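Local coordinates for protein phosphoserine aminotransferase SerC (Cytophaga hutchinsonii ATCC 33406, PDB 3FFR) that probably transfers an amino group between glutamate and 3-phosphohydroxypyruvate in serine biosynthesis, as a pyridoxal-phosphate-dependent class V aminotransferase, at residues V149-T154 / D294-S299; L136-N139 / V145-P148; Y110-E113 / G119-P122. All coordinates share one frame; numbering follows the deposited sequence. Where two conformers were deposited one is given.

Contact 1 of 3, residues V149-T154 / D294-S299; sequences VEDINT and DAKLRS
Lys296 NZ is gripped by two acidic side chains from consecutive residues of the short helix 149-152. The main bond is to Asp151, whose OD1 takes NZ at 2.8 Å on the syn side of the carboxylate, 23° out of its plane. Asp151 OD2 adds only a weak bond to NZ at 3.3 Å, so the ammonium sits unevenly across the carboxylate. Glu150 OE2 completes the salt-bridge network with a second weak bond, also 3.3 Å from Lys296 NZ. The lysine reaches these acids from the opposite direction with a fully extended chain, its CG anti to the backbone N (chi1 163°), so the side chain alone, and not the 3-10 turn at 295-297 that carries it, spans the distance to the helix. Lys296 was modelled in two conformers, so this grip describes one of them. Leu297 supplies an apolar flank, its CD2 lying 3.9 Å from Asp151 OD2. Both partners are braced locally: Asp294 OD1 accepts from Lys296 N in an Asx turn, and Asp151 O receives both the hydroxyl and the backbone N-H of Thr154. Glu150 OE2 also bonds weakly to a bound polyether, probably from the crystallisation liquor. The contact joins helix 149-152, beyond strand 145-146, to the loop between strands 288-290 and 302-307, while Leu297 packs on Val145 and on Tyr121.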
ATOM      1  N   VAL A 149     -20.809 -18.502  -9.487  1.00 28.49           N
ATOM      2  CA  VAL A 149     -21.773 -17.721  -8.703  1.00 28.11           C
ATOM      3  C   VAL A 149     -22.952 -18.565  -8.236  1.00 27.90           C
ATOM      4  O   VAL A 149     -23.411 -18.424  -7.106  1.00 28.86           O
ATOM      5  CB  VAL A 149     -22.202 -16.438  -9.463  1.00 28.50           C
ATOM      6  CG1 VAL A 149     -23.385 -15.735  -8.775  1.00 28.00           C
ATOM      7  CG2 VAL A 149     -20.986 -15.460  -9.558  1.00 25.52           C
ATOM      8  N   GLU A 150     -23.404 -19.493  -9.080  1.00 28.45           N
ATOM      9  CA  GLU A 150     -24.552 -20.318  -8.713  1.00 31.87           C
ATOM     10  C   GLU A 150     -24.216 -21.167  -7.492  1.00 29.62           C
ATOM     11  O   GLU A 150     -25.073 -21.436  -6.653  1.00 29.91           O
ATOM     12  CB  GLU A 150     -25.059 -21.196  -9.880  1.00 34.64           C
ATOM     13  CG  GLU A 150     -24.068 -22.216 -10.409  1.00 45.94           C
ATOM     14  CD  GLU A 150     -24.645 -23.035 -11.558  1.00 60.49           C
ATOM     15  OE1 GLU A 150     -25.870 -22.921 -11.808  1.00 61.38           O
ATOM     16  OE2 GLU A 150     -23.875 -23.790 -12.193  1.00 72.84           O
ATOM     17  N   ASP A 151     -22.955 -21.558  -7.385  1.00 28.11           N
ATOM     18  CA  ASP A 151     -22.505 -22.367  -6.227  1.00 27.26           C
ATOM     19  C   ASP A 151     -22.325 -21.451  -5.003  1.00 28.69           C
ATOM     20  O   ASP A 151     -22.690 -21.782  -3.869  1.00 28.79           O
ATOM     21  CB  ASP A 151     -21.228 -23.144  -6.539  1.00 27.12           C
ATOM     22  CG  ASP A 151     -21.446 -24.318  -7.528  1.00 29.04           C
ATOM     23  OD1 ASP A 151     -22.597 -24.743  -7.790  1.00 33.68           O
ATOM     24  OD2 ASP A 151     -20.423 -24.813  -8.013  1.00 33.48           O
ATOM     25  N   ILE A 152     -21.758 -20.275  -5.246  1.00 29.05           N
ATOM     26  CA  ILE A 152     -21.583 -19.280  -4.166  1.00 27.38           C
ATOM     27  C   ILE A 152     -22.936 -18.982  -3.503  1.00 29.28           C
ATOM     28  O   ILE A 152     -23.064 -18.839  -2.277  1.00 29.30           O
ATOM     29  CB  ILE A 152     -20.962 -17.968  -4.724  1.00 28.16           C
ATOM     30  CG1 ILE A 152     -19.486 -18.275  -5.053  1.00 31.87           C
ATOM     31  CG2 ILE A 152     -21.092 -16.771  -3.704  1.00 26.24           C
ATOM     32  CD1 ILE A 152     -18.630 -17.196  -5.533  1.00 29.97           C
ATOM     33  N   ASN A 153     -23.948 -18.898  -4.353  1.00 28.99           N
ATOM     34  CA  ASN A 153     -25.288 -18.511  -3.925  1.00 28.28           C
ATOM     35  C   ASN A 153     -25.957 -19.506  -2.999  1.00 29.32           C
ATOM     36  O   ASN A 153     -26.986 -19.193  -2.394  1.00 29.85           O
ATOM     37  CB  ASN A 153     -26.214 -18.256  -5.132  1.00 28.05           C
ATOM     38  CG  ASN A 153     -25.910 -16.952  -5.841  1.00 28.17           C
ATOM     39  OD1 ASN A 153     -25.172 -16.109  -5.325  1.00 30.58           O
ATOM     40  ND2 ASN A 153     -26.495 -16.772  -7.028  1.00 31.99           N
ATOM     41  N   THR A 154     -25.385 -20.695  -2.900  1.00 27.93           N
ATOM     42  CA  THR A 154     -25.974 -21.743  -2.067  1.00 29.02           C
ATOM     43  C   THR A 154     -25.617 -21.594  -0.608  1.00 29.91           C
ATOM     44  O   THR A 154     -26.214 -22.228   0.257  1.00 30.41           O
ATOM     45  CB  THR A 154     -25.546 -23.164  -2.473  1.00 28.21           C
ATOM     46  OG1 THR A 154     -24.142 -23.346  -2.255  1.00 30.90           O
ATOM     47  CG2 THR A 154     -25.922 -23.458  -3.917  1.00 29.37           C
ATOM     48  N   ASP A 294     -13.166 -31.231 -13.659  1.00 30.75           N
ATOM     49  CA  ASP A 294     -14.576 -30.812 -13.767  1.00 27.61           C
ATOM     50  C   ASP A 294     -14.683 -29.515 -14.556  1.00 29.27           C
ATOM     51  O   ASP A 294     -14.301 -28.419 -14.078  1.00 29.68           O
ATOM     52  CB  ASP A 294     -15.239 -30.711 -12.379  1.00 30.36           C
ATOM     53  CG  ASP A 294     -16.718 -30.363 -12.438  1.00 32.95           C
ATOM     54  OD1 ASP A 294     -17.204 -29.876 -13.475  1.00 31.16           O
ATOM     55  OD2 ASP A 294     -17.395 -30.525 -11.402  1.00 31.09           O
ATOM     56  N   ALA A 295     -15.175 -29.642 -15.784  1.00 28.61           N
ATOM     57  CA  ALA A 295     -15.226 -28.499 -16.706  1.00 29.37           C
ATOM     58  C   ALA A 295     -15.981 -27.320 -16.161  1.00 30.73           C
ATOM     59  O   ALA A 295     -15.640 -26.173 -16.451  1.00 30.00           O
ATOM     60  CB  ALA A 295     -15.795 -28.929 -18.112  1.00 31.77           C
ATOM     61  N   LYS A 296     -16.988 -27.586 -15.326  1.00 29.98           N
ATOM     62  CA  LYS A 296     -17.807 -26.496 -14.786  0.50 29.90           C
ATOM     63  C   LYS A 296     -16.999 -25.642 -13.847  1.00 29.08           C
ATOM     64  O   LYS A 296     -17.296 -24.469 -13.661  1.00 30.28           O
ATOM     65  CB  LYS A 296     -19.064 -26.983 -14.036  0.50 28.77           C
ATOM     66  CG  LYS A 296     -19.695 -25.889 -13.122  0.50 35.30           C
ATOM     67  CD  LYS A 296     -20.821 -26.422 -12.213  0.50 34.69           C
ATOM     68  CE  LYS A 296     -21.257 -25.456 -11.086  0.50 29.50           C
ATOM     69  NZ  LYS A 296     -22.426 -26.048 -10.289  0.50 33.16           N
ATOM     70  N   LEU A 297     -15.955 -26.222 -13.284  1.00 26.83           N
ATOM     71  CA  LEU A 297     -15.168 -25.509 -12.274  1.00 27.86           C
ATOM     72  C   LEU A 297     -13.838 -24.954 -12.756  1.00 28.93           C
ATOM     73  O   LEU A 297     -13.020 -24.477 -11.970  1.00 27.17           O
ATOM     74  CB  LEU A 297     -14.968 -26.424 -11.046  1.00 29.04           C
ATOM     75  CG  LEU A 297     -16.246 -26.973 -10.403  1.00 27.67           C
ATOM     76  CD1 LEU A 297     -15.898 -27.860  -9.193  1.00 28.05           C
ATOM     77  CD2 LEU A 297     -17.230 -25.846 -10.051  1.00 28.05           C
ATOM     78  N   ARG A 298     -13.632 -25.009 -14.059  1.00 28.26           N
ATOM     79  CA  ARG A 298     -12.411 -24.481 -14.630  1.00 27.15           C
ATOM     80  C   ARG A 298     -12.511 -22.967 -14.745  1.00 26.79           C
ATOM     81  O   ARG A 298     -13.530 -22.426 -15.210  1.00 29.39           O
ATOM     82  CB  ARG A 298     -12.166 -25.077 -16.007  1.00 29.13           C
ATOM     83  CG  ARG A 298     -11.865 -26.552 -15.982  1.00 28.24           C
ATOM     84  CD  ARG A 298     -11.746 -27.086 -17.390  1.00 28.76           C
ATOM     85  NE  ARG A 298     -11.715 -28.549 -17.349  1.00 30.06           N
ATOM     86  CZ  ARG A 298     -11.999 -29.326 -18.382  1.00 32.55           C
ATOM     87  NH1 ARG A 298     -12.350 -28.776 -19.520  1.00 29.55           N
ATOM     88  NH2 ARG A 298     -11.987 -30.642 -18.244  1.00 28.62           N
ATOM     89  N   SER A 299     -11.454 -22.293 -14.312  1.00 28.27           N
ATOM     90  CA  SER A 299     -11.424 -20.831 -14.361  1.00 26.78           C
ATOM     91  C   SER A 299     -11.435 -20.269 -15.758  1.00 29.59           C
ATOM     92  O   SER A 299     -10.748 -20.786 -16.642  1.00 30.13           O
ATOM     93  CB  SER A 299     -10.164 -20.297 -13.658  1.00 27.89           C
ATOM     94  OG  SER A 299     -10.089 -18.873 -13.747  1.00 26.85           O
TER

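Contact 2 of 3, residues L136-N139 / V145-P148; sequences LTHN and VSMP
Met147, present as selenomethionine, lays its SE against the two methyls of Leu136, with CD2 the nearer at 4.1 Å. Its first two torsions are extended (chi1 -176°) and carry the selenium to the leucine, while the bend at chi3 (-88°) turns CE aside. Between the backbones, His138 O receives Met147 N at 2.9 Å, with the donor 35° above the carbonyl plane. The same oxygen takes a CA-H...O contact from Ser146 CA at 3.0 Å. Next along, Asn139 and Ser146 form an antiparallel non-hydrogen-bonded pair and place their side chains on one face, where Ser146 OG donates to Asn139 OD1 at 2.8 Å in the plane of the amide carbonyl. That amide is held at both ends: OD1 also bonds Ser299, and ND2 bonds Ser170 and Thr302. A leucine in place of Asn139 would probably leave the hydroxyls of Ser146 and Ser299 without their shared acceptor and unhook Ser170 and Thr302 from this hairpin. The His138 ring, fixed through ND1 by Ser171, brings CD2 to within 3.1 Å of Met147 O, a buried carbonyl with no hydrogen-bond partner in the model. A water donates to Thr137 O at 3.1 Å and to Val145 O at 2.8 Å, bridging the two backbones. This buried beta hairpin follows strand 133-137, which lies inside the seven-stranded sheet between 163-167 and 85-90; Cys89 of the latter and Ile152 of helix 149-152 both pack on Leu136 and Met147.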
ATOM      1  N   LEU A 136     -15.159 -17.643   0.965  1.00 26.18           N
ATOM      2  CA  LEU A 136     -15.195 -18.354  -0.285  1.00 26.87           C
ATOM      3  C   LEU A 136     -14.197 -17.748  -1.235  1.00 25.78           C
ATOM      4  O   LEU A 136     -13.955 -16.553  -1.192  1.00 27.32           O
ATOM      5  CB  LEU A 136     -16.597 -18.238  -0.902  1.00 26.72           C
ATOM      6  CG  LEU A 136     -17.745 -18.733  -0.002  1.00 26.17           C
ATOM      7  CD1 LEU A 136     -19.130 -18.504  -0.667  1.00 27.94           C
ATOM      8  CD2 LEU A 136     -17.525 -20.196   0.420  1.00 27.07           C
ATOM      9  N   THR A 137     -13.643 -18.584  -2.096  1.00 26.33           N
ATOM     10  CA  THR A 137     -12.686 -18.086  -3.097  1.00 26.48           C
ATOM     11  C   THR A 137     -13.260 -18.337  -4.471  1.00 28.01           C
ATOM     12  O   THR A 137     -13.365 -19.500  -4.917  1.00 27.89           O
ATOM     13  CB  THR A 137     -11.337 -18.739  -2.907  1.00 28.66           C
ATOM     14  OG1 THR A 137     -10.795 -18.341  -1.629  1.00 28.85           O
ATOM     15  CG2 THR A 137     -10.377 -18.344  -4.018  1.00 27.13           C
ATOM     16  N   HIS A 138     -13.651 -17.261  -5.145  1.00 26.67           N
ATOM     17  CA  HIS A 138     -14.276 -17.430  -6.472  1.00 25.25           C
ATOM     18  C   HIS A 138     -13.300 -18.027  -7.469  1.00 26.39           C
ATOM     19  O   HIS A 138     -13.659 -18.835  -8.341  1.00 27.83           O
ATOM     20  CB  HIS A 138     -14.857 -16.122  -7.041  1.00 26.11           C
ATOM     21  CG  HIS A 138     -15.279 -16.275  -8.455  1.00 25.82           C
ATOM     22  ND1 HIS A 138     -14.443 -15.951  -9.520  1.00 27.62           N
ATOM     23  CD2 HIS A 138     -16.347 -16.905  -8.990  1.00 27.91           C
ATOM     24  CE1 HIS A 138     -15.034 -16.311 -10.642  1.00 30.47           C
ATOM     25  NE2 HIS A 138     -16.184 -16.907 -10.347  1.00 27.43           N
ATOM     26  N   ASN A 139     -12.045 -17.618  -7.353  1.00 25.81           N
ATOM     27  CA  ASN A 139     -10.992 -18.057  -8.284  1.00 24.83           C
ATOM     28  C   ASN A 139      -9.689 -18.390  -7.563  1.00 28.02           C
ATOM     29  O   ASN A 139      -8.982 -17.483  -7.087  1.00 26.74           O
ATOM     30  CB  ASN A 139     -10.775 -17.013  -9.384  1.00 27.55           C
ATOM     31  CG  ASN A 139     -10.161 -17.618 -10.651  1.00 29.55           C
ATOM     32  OD1 ASN A 139     -10.787 -18.485 -11.314  1.00 28.43           O
ATOM     33  ND2 ASN A 139      -8.954 -17.201 -10.987  1.00 26.48           N
ATOM     34  N   VAL A 145      -9.070 -23.355 -10.281  1.00 27.02           N
ATOM     35  CA  VAL A 145     -10.434 -23.756  -9.955  1.00 27.10           C
ATOM     36  C   VAL A 145     -11.282 -22.578  -9.497  1.00 29.41           C
ATOM     37  O   VAL A 145     -10.882 -21.779  -8.648  1.00 27.55           O
ATOM     38  CB  VAL A 145     -10.479 -24.843  -8.849  1.00 26.26           C
ATOM     39  CG1 VAL A 145     -11.982 -25.205  -8.448  1.00 26.06           C
ATOM     40  CG2 VAL A 145      -9.705 -26.143  -9.297  1.00 26.14           C
ATOM     41  N   SER A 146     -12.466 -22.480 -10.084  1.00 26.67           N
ATOM     42  CA  SER A 146     -13.453 -21.474  -9.678  1.00 26.83           C
ATOM     43  C   SER A 146     -14.593 -22.085  -8.908  1.00 29.24           C
ATOM     44  O   SER A 146     -14.857 -23.278  -8.982  1.00 28.49           O
ATOM     45  CB  SER A 146     -14.042 -20.736 -10.883  1.00 27.61           C
ATOM     46  OG  SER A 146     -13.069 -20.042 -11.659  1.00 30.95           O
HETATM   47  N   MSE A 147     -15.241 -21.225  -8.138  1.00 25.52           N
HETATM   48  CA  MSE A 147     -16.533 -21.520  -7.490  1.00 26.29           C
HETATM   49  C   MSE A 147     -17.550 -20.598  -8.175  1.00 28.07           C
HETATM   50  O   MSE A 147     -17.661 -19.417  -7.823  1.00 26.31           O
HETATM   51  CB  MSE A 147     -16.549 -21.253  -6.002  1.00 28.42           C
HETATM   52  CG  MSE A 147     -17.873 -21.669  -5.417  1.00 27.31           C
HETATM   53 SE   MSE A 147     -18.046 -21.361  -3.511  0.75 25.73          SE
HETATM   54  CE  MSE A 147     -17.311 -23.062  -2.843  1.00 33.43           C
ATOM     55  N   PRO A 148     -18.271 -21.113  -9.180  1.00 27.97           N
ATOM     56  CA  PRO A 148     -19.221 -20.271  -9.912  1.00 29.79           C
ATOM     57  C   PRO A 148     -20.269 -19.620  -9.014  1.00 30.47           C
ATOM     58  O   PRO A 148     -20.565 -20.119  -7.947  1.00 27.76           O
ATOM     59  CB  PRO A 148     -19.868 -21.237 -10.864  1.00 28.82           C
ATOM     60  CG  PRO A 148     -18.826 -22.237 -11.133  1.00 30.10           C
ATOM     61  CD  PRO A 148     -18.177 -22.458  -9.790  1.00 30.16           C
TER
HETATM   62  O   HOH W   1     -12.089 -22.052  -6.180  1.00 34.47           O

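Contact 3 of 3, residues Y110-E113 / G119-P122; sequences YKEE and GFYP
Residues 110-113, the end of strand 108-113, and the irregular segment 119-122 stay well apart, their closest CA atoms, those of Glu113 and Phe120, being 8.3 Å from each other, so the gap is bridged by a side chain and not by strand pairing. Phe120 does the bridging. Its CG lies beside the backbone N, opposite the carbonyl carbon (chi1 -63°), and this swings the ring out toward the strand. The far corner of the ring makes the touch: Phe120 CE1 comes to 3.4 Å from Glu112 O, with Phe120 CZ almost as near at 3.5 Å from that oxygen. Glu113 C lies 3.9 Å from Phe120 CE1, and the ring meets both backbone groups at a slant. Glu112 adds its aliphatic part, with CG 4.0 Å from Phe120 CE1. Glu112 and Phe120 run antiparallel alongside one another, and the carboxylate stands at 59° to the ring, so this is methylene-to-ring packing and not a stack of flat groups. Glu113 points away from the phenylalanine, and its OE1 receives Lys111 NZ in a salt bridge at 3.0 Å, with the ammonium 40° above the carboxylate plane. Within this chain, strand 108-113 is one of the two edge strands of the seven-stranded sheet. Its inner neighbour 85-90 bonds the backbone of Glu112 through His88 and Val90, and Phe120 packs on Cys89 of that strand and on Met147, filling in beside the sheet where the chain leaves its edge.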
ATOM      1  N   TYR A 110     -13.040 -23.108  10.990  1.00 26.12           N
ATOM      2  CA  TYR A 110     -13.498 -24.339  10.354  1.00 25.63           C
ATOM      3  C   TYR A 110     -12.962 -24.350   8.949  1.00 28.78           C
ATOM      4  O   TYR A 110     -12.877 -23.315   8.291  1.00 27.76           O
ATOM      5  CB  TYR A 110     -15.016 -24.411  10.284  1.00 26.46           C
ATOM      6  CG  TYR A 110     -15.741 -24.442  11.621  1.00 26.63           C
ATOM      7  CD1 TYR A 110     -15.735 -25.601  12.397  1.00 28.75           C
ATOM      8  CD2 TYR A 110     -16.501 -23.371  12.063  1.00 29.96           C
ATOM      9  CE1 TYR A 110     -16.403 -25.662  13.603  1.00 28.32           C
ATOM     10  CE2 TYR A 110     -17.178 -23.427  13.264  1.00 28.13           C
ATOM     11  CZ  TYR A 110     -17.136 -24.573  14.021  1.00 28.88           C
ATOM     12  OH  TYR A 110     -17.824 -24.621  15.218  1.00 28.90           O
ATOM     13  N   LYS A 111     -12.624 -25.542   8.481  1.00 28.12           N
ATOM     14  CA  LYS A 111     -12.129 -25.724   7.142  1.00 29.94           C
ATOM     15  C   LYS A 111     -12.882 -26.811   6.393  1.00 31.15           C
ATOM     16  O   LYS A 111     -12.997 -27.944   6.883  1.00 30.38           O
ATOM     17  CB  LYS A 111     -10.635 -26.092   7.187  1.00 33.05           C
ATOM     18  CG  LYS A 111     -10.064 -26.381   5.847  1.00 34.58           C
ATOM     19  CD  LYS A 111      -8.545 -26.502   5.831  1.00 39.74           C
ATOM     20  CE  LYS A 111      -8.022 -27.504   6.849  1.00 38.68           C
ATOM     21  NZ  LYS A 111      -6.624 -27.912   6.503  1.00 41.70           N
ATOM     22  N   GLU A 112     -13.444 -26.422   5.257  1.00 27.80           N
ATOM     23  CA  GLU A 112     -14.042 -27.339   4.293  1.00 28.17           C
ATOM     24  C   GLU A 112     -13.000 -27.442   3.190  1.00 29.32           C
ATOM     25  O   GLU A 112     -12.729 -26.468   2.469  1.00 26.49           O
ATOM     26  CB  GLU A 112     -15.354 -26.808   3.735  1.00 29.24           C
ATOM     27  CG  GLU A 112     -16.047 -27.759   2.789  1.00 30.19           C
ATOM     28  CD  GLU A 112     -16.667 -28.955   3.475  1.00 39.13           C
ATOM     29  OE1 GLU A 112     -16.974 -28.874   4.679  1.00 37.27           O
ATOM     30  OE2 GLU A 112     -16.889 -29.960   2.784  1.00 39.34           O
ATOM     31  N   GLU A 113     -12.408 -28.622   3.035  1.00 28.89           N
ATOM     32  CA  GLU A 113     -11.261 -28.749   2.086  1.00 28.30           C
ATOM     33  C   GLU A 113     -11.486 -29.630   0.901  1.00 32.21           C
ATOM     34  O   GLU A 113     -12.181 -30.638   0.988  1.00 32.28           O
ATOM     35  CB  GLU A 113     -10.025 -29.256   2.873  1.00 30.54           C
ATOM     36  CG  GLU A 113      -8.729 -29.188   2.076  1.00 33.31           C
ATOM     37  CD  GLU A 113      -7.467 -29.276   2.934  1.00 40.94           C
ATOM     38  OE1 GLU A 113      -7.563 -29.501   4.150  1.00 42.67           O
ATOM     39  OE2 GLU A 113      -6.367 -29.108   2.373  1.00 44.89           O
ATOM     40  N   GLY A 119     -12.573 -28.715  -6.869  1.00 28.81           N
ATOM     41  CA  GLY A 119     -13.488 -27.719  -6.342  1.00 28.28           C
ATOM     42  C   GLY A 119     -14.507 -28.313  -5.406  1.00 27.71           C
ATOM     43  O   GLY A 119     -14.346 -29.437  -4.889  1.00 28.58           O
ATOM     44  N   PHE A 120     -15.574 -27.554  -5.201  1.00 27.66           N
ATOM     45  CA  PHE A 120     -16.621 -27.870  -4.229  1.00 27.97           C
ATOM     46  C   PHE A 120     -17.986 -28.160  -4.830  1.00 29.42           C
ATOM     47  O   PHE A 120     -18.366 -27.613  -5.875  1.00 30.56           O
ATOM     48  CB  PHE A 120     -16.757 -26.699  -3.239  1.00 29.10           C
ATOM     49  CG  PHE A 120     -15.516 -26.479  -2.431  1.00 26.85           C
ATOM     50  CD1 PHE A 120     -15.252 -27.258  -1.317  1.00 32.12           C
ATOM     51  CD2 PHE A 120     -14.569 -25.540  -2.823  1.00 32.10           C
ATOM     52  CE1 PHE A 120     -14.077 -27.066  -0.594  1.00 30.42           C
ATOM     53  CE2 PHE A 120     -13.404 -25.371  -2.107  1.00 30.29           C
ATOM     54  CZ  PHE A 120     -13.170 -26.131  -0.994  1.00 29.63           C
ATOM     55  N   TYR A 121     -18.714 -29.007  -4.108  1.00 27.84           N
ATOM     56  CA  TYR A 121     -20.075 -29.457  -4.488  1.00 28.14           C
ATOM     57  C   TYR A 121     -20.969 -29.120  -3.292  1.00 28.21           C
ATOM     58  O   TYR A 121     -21.013 -29.856  -2.310  1.00 28.99           O
ATOM     59  CB  TYR A 121     -20.100 -30.954  -4.887  1.00 28.73           C
ATOM     60  CG  TYR A 121     -19.135 -31.140  -6.021  1.00 28.06           C
ATOM     61  CD1 TYR A 121     -19.509 -30.886  -7.332  1.00 28.24           C
ATOM     62  CD2 TYR A 121     -17.808 -31.433  -5.776  1.00 29.49           C
ATOM     63  CE1 TYR A 121     -18.590 -30.983  -8.371  1.00 29.09           C
ATOM     64  CE2 TYR A 121     -16.864 -31.525  -6.832  1.00 29.24           C
ATOM     65  CZ  TYR A 121     -17.276 -31.295  -8.115  1.00 28.41           C
ATOM     66  OH  TYR A 121     -16.368 -31.375  -9.161  1.00 27.87           O
ATOM     67  N   PRO A 122     -21.639 -27.971  -3.370  1.00 29.55           N
ATOM     68  CA  PRO A 122     -22.333 -27.427  -2.214  1.00 34.30           C
ATOM     69  C   PRO A 122     -23.382 -28.299  -1.586  1.00 34.76           C
ATOM     70  O   PRO A 122     -23.653 -28.161  -0.408  1.00 35.75           O
ATOM     71  CB  PRO A 122     -23.008 -26.164  -2.776  1.00 37.91           C
ATOM     72  CG  PRO A 122     -22.161 -25.744  -3.878  1.00 36.86           C
ATOM     73  CD  PRO A 122     -21.603 -26.995  -4.479  1.00 31.43           C
TER

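From the N terminus, contact 3 comes first, closing the short loop after edge strand 108-113. Contact 2 follows, closing the short hairpin after strand 133-137 of the same large sheet. Contact 1 starts where that hairpin runs into helix 149-152 and closes a far longer excursion, bringing back the loop beyond strand 288-290. The three loops lie in series, with none nested or crossed. In space they adjoin: Met147 CE packs 3.7 Å from Phe120 CD2, joining contacts 2 and 3, and Tyr121 OH bonds Asp294 OD2, joining 3 to 1. Leu297 O with Ser146 N ties the 294-299 loop of the five-stranded sheet to the hairpin following strand 133-137.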